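Long-range contact in frataxin homolog, mitochondrial (Saccharomyces cerevisiae, PDB 3OEQ), which binds ferrous iron, delivers it for heme and iron-sulfur cluster synthesis, oxidises it to the ferric form, and stores it as a mineral in oligomers: residues D46-M58 with E61-Q73. The protein carries 1 engineered substitution. Sequence-based numbering, arbitrary orientation.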
ATOM      1  N   ASP A  46     -21.972  17.001  27.993  1.00118.45           N
ATOM      2  CA  ASP A  46     -23.156  16.299  27.498  1.00117.85           C
ATOM      3  C   ASP A  46     -22.832  15.679  26.109  1.00110.65           C
ATOM      4  O   ASP A  46     -23.337  14.611  25.765  1.00108.60           O
ATOM      5  CB  ASP A  46     -24.369  17.243  27.404  1.00121.77           C
ATOM      6  N   CYS A  47     -21.896  16.310  25.394  1.00107.36           N
ATOM      7  CA  CYS A  47     -21.884  16.426  23.925  1.00102.43           C
ATOM      8  C   CYS A  47     -21.070  15.432  23.044  1.00 96.05           C
ATOM      9  O   CYS A  47     -20.820  15.710  21.858  1.00 92.07           O
ATOM     10  CB  CYS A  47     -21.446  17.847  23.581  1.00103.04           C
ATOM     11  SG  CYS A  47     -19.820  18.188  24.289  1.00104.60           S
ATOM     12  N   ILE A  48     -20.666  14.298  23.610  1.00 95.31           N
ATOM     13  CA  ILE A  48     -20.185  13.160  22.823  1.00 89.90           C
ATOM     14  C   ILE A  48     -20.805  11.864  23.375  1.00 91.16           C
ATOM     15  O   ILE A  48     -20.123  11.096  24.057  1.00 91.17           O
ATOM     16  CB  ILE A  48     -18.614  13.102  22.730  1.00 86.80           C
ATOM     17  CG1 ILE A  48     -17.964  12.511  23.972  1.00 88.51           C
ATOM     18  CG2 ILE A  48     -18.017  14.482  22.494  1.00 87.54           C
ATOM     19  CD1 ILE A  48     -16.455  12.608  23.952  1.00 86.04           C
ATOM     20  N   PRO A  49     -22.111  11.623  23.093  1.00 92.58           N
ATOM     21  CA  PRO A  49     -22.904  10.568  23.775  1.00 95.37           C
ATOM     22  C   PRO A  49     -22.543   9.097  23.510  1.00 92.30           C
ATOM     23  O   PRO A  49     -22.849   8.254  24.355  1.00 94.91           O
ATOM     24  CB  PRO A  49     -24.345  10.845  23.315  1.00 97.24           C
ATOM     25  CG  PRO A  49     -24.198  11.536  22.015  1.00 93.58           C
ATOM     26  CD  PRO A  49     -22.931  12.359  22.115  1.00 92.07           C
ATOM     27  N   ASP A  50     -21.925   8.797  22.355  1.00 87.26           N
ATOM     28  CA  ASP A  50     -21.665   7.412  21.915  1.00 84.19           C
ATOM     29  C   ASP A  50     -20.439   7.250  21.009  1.00 79.33           C
ATOM     30  O   ASP A  50     -20.165   8.078  20.146  1.00 77.07           O
ATOM     31  CB  ASP A  50     -22.894   6.833  21.210  1.00 84.18           C
ATOM     32  CG  ASP A  50     -22.965   5.317  21.293  1.00 83.69           C
ATOM     33  OD1 ASP A  50     -22.084   4.667  21.888  1.00 83.12           O
ATOM     34  OD2 ASP A  50     -23.931   4.758  20.765  1.00 84.32           O
ATOM     35  N   VAL A  51     -19.690   6.177  21.274  1.00 78.33           N
ATOM     36  CA  VAL A  51     -18.727   5.553  20.359  1.00 74.01           C
ATOM     37  C   VAL A  51     -19.158   4.084  20.243  1.00 74.22           C
ATOM     38  O   VAL A  51     -19.480   3.450  21.253  1.00 77.15           O
ATOM     39  CB  VAL A  51     -17.274   5.580  20.891  1.00 72.89           C
ATOM     40  CG1 VAL A  51     -16.400   6.442  20.045  1.00 69.70           C
ATOM     41  CG2 VAL A  51     -17.217   5.995  22.336  1.00 76.55           C
ATOM     42  N   GLU A  52     -19.200   3.545  19.026  1.00 71.68           N
ATOM     43  CA  GLU A  52     -19.408   2.105  18.842  1.00 71.65           C
ATOM     44  C   GLU A  52     -18.409   1.592  17.773  1.00 67.90           C
ATOM     45  O   GLU A  52     -18.101   2.308  16.814  1.00 65.40           O
ATOM     46  CB  GLU A  52     -20.898   1.806  18.530  1.00 73.72           C
ATOM     47  CG  GLU A  52     -21.543   0.554  19.242  1.00 76.93           C
ATOM     48  CD  GLU A  52     -21.809   0.727  20.751  1.00 81.43           C
ATOM     49  OE1 GLU A  52     -20.895   0.425  21.547  1.00 82.14           O
ATOM     50  OE2 GLU A  52     -22.927   1.127  21.155  1.00 84.50           O
ATOM     51  N   LEU A  53     -17.885   0.378  17.979  1.00 67.97           N
ATOM     52  CA  LEU A  53     -16.931  -0.292  17.057  1.00 65.52           C
ATOM     53  C   LEU A  53     -17.396  -1.714  16.659  1.00 66.26           C
ATOM     54  O   LEU A  53     -17.308  -2.635  17.469  1.00 67.91           O
ATOM     55  CB  LEU A  53     -15.530  -0.352  17.685  1.00 64.61           C
ATOM     56  CG  LEU A  53     -14.285  -0.599  16.819  1.00 62.06           C
ATOM     57  CD1 LEU A  53     -13.072  -0.586  17.674  1.00 62.28           C
ATOM     58  CD2 LEU A  53     -14.315  -1.938  16.104  1.00 62.88           C
ATOM     59  N   SER A  54     -17.864  -1.871  15.409  1.00 65.74           N
ATOM     60  CA  SER A  54     -18.444  -3.113  14.785  1.00 66.54           C
ATOM     61  C   SER A  54     -17.491  -4.232  14.479  1.00 64.99           C
ATOM     62  O   SER A  54     -17.266  -5.179  15.253  1.00 66.29           O
ATOM     63  CB  SER A  54     -18.845  -2.755  13.347  1.00 65.52           C
ATOM     64  OG  SER A  54     -20.187  -2.393  13.259  1.00 69.31           O
ATOM     65  N   HIS A  55     -17.014  -4.106  13.242  1.00 62.47           N
ATOM     66  CA  HIS A  55     -16.084  -4.985  12.618  1.00 60.96           C
ATOM     67  C   HIS A  55     -15.186  -4.101  11.807  1.00 58.21           C
ATOM     68  O   HIS A  55     -15.359  -3.954  10.609  1.00 57.10           O
ATOM     69  CB  HIS A  55     -16.825  -6.017  11.786  1.00 62.14           C
ATOM     70  CG  HIS A  55     -17.318  -7.168  12.613  1.00 65.75           C
ATOM     71  ND1 HIS A  55     -18.630  -7.605  12.581  1.00 67.71           N
ATOM     72  CD2 HIS A  55     -16.674  -7.937  13.542  1.00 66.96           C
ATOM     73  CE1 HIS A  55     -18.769  -8.606  13.438  1.00 70.78           C
ATOM     74  NE2 HIS A  55     -17.600  -8.830  14.031  1.00 70.46           N
ATOM     75  N   GLY A  56     -14.242  -3.475  12.503  1.00 57.00           N
ATOM     76  CA  GLY A  56     -13.378  -2.499  11.879  1.00 54.91           C
ATOM     77  C   GLY A  56     -14.077  -1.280  11.291  1.00 54.25           C
ATOM     78  O   GLY A  56     -13.541  -0.613  10.410  1.00 52.87           O
ATOM     79  N   VAL A  57     -15.280  -1.001  11.778  1.00 55.57           N
ATOM     80  CA  VAL A  57     -15.963   0.259  11.510  1.00 55.41           C
ATOM     81  C   VAL A  57     -16.236   0.892  12.851  1.00 56.73           C
ATOM     82  O   VAL A  57     -16.777   0.242  13.730  1.00 58.66           O
ATOM     83  CB  VAL A  57     -17.295   0.056  10.771  1.00 56.58           C
ATOM     84  CG1 VAL A  57     -17.953   1.394  10.476  1.00 55.96           C
ATOM     85  CG2 VAL A  57     -17.078  -0.735   9.482  1.00 56.03           C
ATOM     86  N   MET A  58     -15.841   2.149  13.005  1.00 56.04           N
ATOM     87  CA  MET A  58     -16.127   2.913  14.202  1.00 57.87           C
ATOM     88  C   MET A  58     -16.996   4.161  13.985  1.00 58.80           C
ATOM     89  O   MET A  58     -16.728   5.005  13.137  1.00 57.50           O
ATOM     90  CB  MET A  58     -14.837   3.308  14.896  1.00 57.67           C
ATOM     91  CG  MET A  58     -15.041   4.272  16.050  1.00 60.06           C
ATOM     92  SD  MET A  58     -13.467   4.774  16.711  1.00 61.24           S
ATOM     93  CE  MET A  58     -13.213   3.526  17.939  1.00 62.25           C
ATOM     94  N   GLU A  61     -20.598   9.559  17.624  1.00 72.46           N
ATOM     95  CA  GLU A  61     -21.600  10.647  17.815  1.00 75.66           C
ATOM     96  C   GLU A  61     -21.066  11.866  18.546  1.00 77.38           C
ATOM     97  O   GLU A  61     -20.614  11.800  19.676  1.00 79.32           O
ATOM     98  CB  GLU A  61     -22.825  10.178  18.594  1.00 79.83           C
ATOM     99  CG  GLU A  61     -23.401   8.871  18.148  1.00 79.72           C
ATOM    100  CD  GLU A  61     -24.577   9.060  17.272  1.00 80.42           C
ATOM    101  OE1 GLU A  61     -25.689   9.224  17.791  1.00 84.90           O
ATOM    102  OE2 GLU A  61     -24.376   9.035  16.058  1.00 78.16           O
ATOM    103  N   ILE A  62     -21.156  12.994  17.878  1.00 76.96           N
ATOM    104  CA  ILE A  62     -20.725  14.240  18.430  1.00 79.03           C
ATOM    105  C   ILE A  62     -21.727  15.261  17.876  1.00 80.82           C
ATOM    106  O   ILE A  62     -21.462  15.846  16.817  1.00 78.82           O
ATOM    107  CB  ILE A  62     -19.259  14.533  18.031  1.00 75.89           C
ATOM    108  CG1 ILE A  62     -18.308  13.642  18.819  1.00 74.43           C
ATOM    109  CG2 ILE A  62     -18.901  15.997  18.239  1.00 78.11           C
ATOM    110  CD1 ILE A  62     -16.896  13.987  18.594  1.00 72.07           C
ATOM    111  N   PRO A  63     -22.880  15.472  18.592  1.00 85.01           N
ATOM    112  CA  PRO A  63     -24.068  16.214  18.147  1.00 86.90           C
ATOM    113  C   PRO A  63     -23.766  17.638  17.749  1.00 87.15           C
ATOM    114  O   PRO A  63     -24.387  18.143  16.835  1.00 86.70           O
ATOM    115  CB  PRO A  63     -24.957  16.202  19.380  1.00 92.44           C
ATOM    116  CG  PRO A  63     -24.492  15.024  20.138  1.00 92.12           C
ATOM    117  CD  PRO A  63     -23.038  15.070  19.998  1.00 88.63           C
ATOM    118  N   ALA A  64     -22.813  18.275  18.425  1.00 88.15           N
ATOM    119  CA  ALA A  64     -22.249  19.548  17.968  1.00 87.97           C
ATOM    120  C   ALA A  64     -21.937  19.611  16.447  1.00 83.57           C
ATOM    121  O   ALA A  64     -22.259  20.600  15.790  1.00 84.00           O
ATOM    122  CB  ALA A  64     -21.008  19.895  18.798  1.00 88.66           C
ATOM    123  N   PHE A  65     -21.334  18.545  15.897  1.00 79.70           N
ATOM    124  CA  PHE A  65     -20.885  18.509  14.479  1.00 75.75           C
ATOM    125  C   PHE A  65     -21.605  17.545  13.523  1.00 73.17           C
ATOM    126  O   PHE A  65     -21.668  17.785  12.329  1.00 70.88           O
ATOM    127  CB  PHE A  65     -19.383  18.258  14.407  1.00 73.28           C
ATOM    128  CG  PHE A  65     -18.581  19.148  15.308  1.00 76.61           C
ATOM    129  CD1 PHE A  65     -18.679  20.552  15.204  1.00 79.81           C
ATOM    130  CD2 PHE A  65     -17.725  18.595  16.264  1.00 76.81           C
ATOM    131  CE1 PHE A  65     -17.928  21.389  16.045  1.00 82.47           C
ATOM    132  CE2 PHE A  65     -16.974  19.407  17.104  1.00 79.98           C
ATOM    133  CZ  PHE A  65     -17.071  20.816  16.996  1.00 82.94           C
ATOM    134  N   GLY A  66     -22.177  16.481  14.058  1.00 73.87           N
ATOM    135  CA  GLY A  66     -22.658  15.393  13.239  1.00 71.98           C
ATOM    136  C   GLY A  66     -21.785  14.206  13.553  1.00 69.92           C
ATOM    137  O   GLY A  66     -20.897  14.300  14.403  1.00 70.19           O
ATOM    138  N   THR A  67     -22.011  13.094  12.854  1.00 68.24           N
ATOM    139  CA  THR A  67     -21.393  11.798  13.238  1.00 66.91           C
ATOM    140  C   THR A  67     -20.199  11.317  12.393  1.00 63.14           C
ATOM    141  O   THR A  67     -20.298  11.197  11.200  1.00 61.29           O
ATOM    142  CB  THR A  67     -22.437  10.665  13.371  1.00 67.97           C
ATOM    143  OG1 THR A  67     -22.713  10.111  12.086  1.00 66.39           O
ATOM    144  CG2 THR A  67     -23.698  11.189  13.985  1.00 71.44           C
ATOM    145  N   TYR A  68     -19.082  11.063  13.064  1.00 62.82           N
ATOM    146  CA  TYR A  68     -17.844  10.541  12.476  1.00 60.27           C
ATOM    147  C   TYR A  68     -17.958   9.067  12.135  1.00 59.03           C
ATOM    148  O   TYR A  68     -18.542   8.294  12.891  1.00 60.54           O
ATOM    149  CB  TYR A  68     -16.675  10.646  13.462  1.00 60.44           C
ATOM    150  CG  TYR A  68     -16.148  12.025  13.718  1.00 61.08           C
ATOM    151  CD1 TYR A  68     -16.916  12.979  14.376  1.00 64.19           C
ATOM    152  CD2 TYR A  68     -14.860  12.356  13.356  1.00 59.47           C
ATOM    153  CE1 TYR A  68     -16.422  14.253  14.632  1.00 65.81           C
ATOM    154  CE2 TYR A  68     -14.349  13.609  13.605  1.00 61.29           C
ATOM    155  CZ  TYR A  68     -15.134  14.560  14.242  1.00 64.14           C
ATOM    156  OH  TYR A  68     -14.623  15.803  14.485  1.00 65.57           O
ATOM    157  N   VAL A  69     -17.390   8.693  10.992  1.00 56.77           N
ATOM    158  CA  VAL A  69     -17.207   7.301  10.642  1.00 55.62           C
ATOM    159  C   VAL A  69     -15.711   6.999  10.417  1.00 53.75           C
ATOM    160  O   VAL A  69     -15.035   7.745   9.715  1.00 53.04           O
ATOM    161  CB  VAL A  69     -18.037   6.934   9.423  1.00 55.35           C
ATOM    162  CG1 VAL A  69     -17.836   5.429   9.090  1.00 54.86           C
ATOM    163  CG2 VAL A  69     -19.507   7.270   9.664  1.00 56.55           C
ATOM    164  N   ILE A  70     -15.192   5.945  11.056  1.00 53.53           N
ATOM    165  CA  ILE A  70     -13.765   5.541  10.929  1.00 52.09           C
ATOM    166  C   ILE A  70     -13.622   4.033  10.552  1.00 51.10           C
ATOM    167  O   ILE A  70     -14.142   3.185  11.223  1.00 52.15           O
ATOM    168  CB  ILE A  70     -12.884   5.982  12.159  1.00 52.86           C
ATOM    169  CG1 ILE A  70     -13.182   7.432  12.543  1.00 54.02           C
ATOM    170  CG2 ILE A  70     -11.381   5.799  11.867  1.00 51.67           C
ATOM    171  CD1 ILE A  70     -12.598   7.881  13.849  1.00 56.67           C
ATOM    172  N   ASN A  71     -12.900   3.749   9.472  1.00 49.79           N
ATOM    173  CA  ASN A  71     -12.972   2.508   8.715  1.00 49.21           C
ATOM    174  C   ASN A  71     -11.640   1.843   8.477  1.00 48.38           C
ATOM    175  O   ASN A  71     -10.661   2.531   8.246  1.00 47.65           O
ATOM    176  CB  ASN A  71     -13.492   2.826   7.317  1.00 49.00           C
ATOM    177  CG  ASN A  71     -14.913   2.579   7.179  1.00 49.75           C
ATOM    178  OD1 ASN A  71     -15.537   2.021   8.059  1.00 52.01           O
ATOM    179  ND2 ASN A  71     -15.455   2.960   6.067  1.00 49.80           N
ATOM    180  N   LYS A  72     -11.643   0.505   8.498  1.00 48.60           N
ATOM    181  CA  LYS A  72     -10.616  -0.347   7.905  1.00 48.04           C
ATOM    182  C   LYS A  72     -10.870  -0.408   6.403  1.00 47.81           C
ATOM    183  O   LYS A  72     -11.951  -0.773   5.997  1.00 48.49           O
ATOM    184  CB  LYS A  72     -10.737  -1.765   8.479  1.00 48.78           C
ATOM    185  CG  LYS A  72      -9.513  -2.299   9.229  1.00 49.28           C
ATOM    186  CD  LYS A  72      -9.756  -3.719   9.837  1.00 51.38           C
ATOM    187  CE  LYS A  72      -9.853  -4.833   8.789  1.00 52.37           C
ATOM    188  NZ  LYS A  72     -10.605  -6.024   9.241  1.00 53.83           N
ATOM    189  N   GLN A  73      -9.877  -0.063   5.582  1.00 47.39           N
ATOM    190  CA  GLN A  73     -10.044  -0.050   4.126  1.00 47.53           C
ATOM    191  C   GLN A  73      -8.989  -0.824   3.317  1.00 48.20           C
ATOM    192  O   GLN A  73      -7.832  -0.827   3.674  1.00 47.65           O
ATOM    193  CB  GLN A  73     -10.113   1.408   3.641  1.00 47.24           C
ATOM    194  CG  GLN A  73     -11.024   1.635   2.455  1.00 47.65           C
ATOM    195  CD  GLN A  73     -12.430   1.318   2.775  1.00 46.48           C
ATOM    196  OE1 GLN A  73     -13.086   0.679   2.010  1.00 46.77           O
ATOM    197  NE2 GLN A  73     -12.897   1.756   3.937  1.00 46.21           N
TER
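Met58 N gives its hydrogen to Ile70 O over 2.7 Å, nearly straight at 166° and in the carbonyl plane. The return bond, Ile70 N to Met58 O at 2.8 Å, closes an antiparallel hydrogen-bonded pair, and two residues on, past Val57 and Asn71, Lys72 N donates to Gly56 O at 2.9 Å. Gly56, with positive phi, is where the chain swings out of the turn after strand 50-53. Between these bonds, Val57 and Asn71 face each other as a non-hydrogen-bonded pair with their side chains alongside. Both valine methyls rest against the amide oxygen, Val57 CG1 and CG2 each lying 3.5 Å from Asn71 OD1.

This is the hairpin of strands 57-61 and 68-71 in the antiparallel sheet of the frataxin alpha/beta sandwich. Met58 and Ile70 point to the face opposite Val57 and Asn71. The first torsion of Met58, 172°, sets CG opposite the backbone N, and the side chain leads away from Ile70 to pack on Leu33 and Leu34 of helix 25-37.

At the other end, strand 50-53 is the neighbour: Glu61 N reaches Asp50 O at 3.0 Å by a bent bond, 133° at the hydrogen. Beyond it, Ile48 and Ile62 run side by side in the same direction, Ile48 CG2 lying 3.8 Å from Ile62 CG1. The rings of Pro49 and Pro63 meet close by, while the Glu61 side chain crosses Pro49 at about a right angle and packs on Pro11 of the second subunit of the trimer.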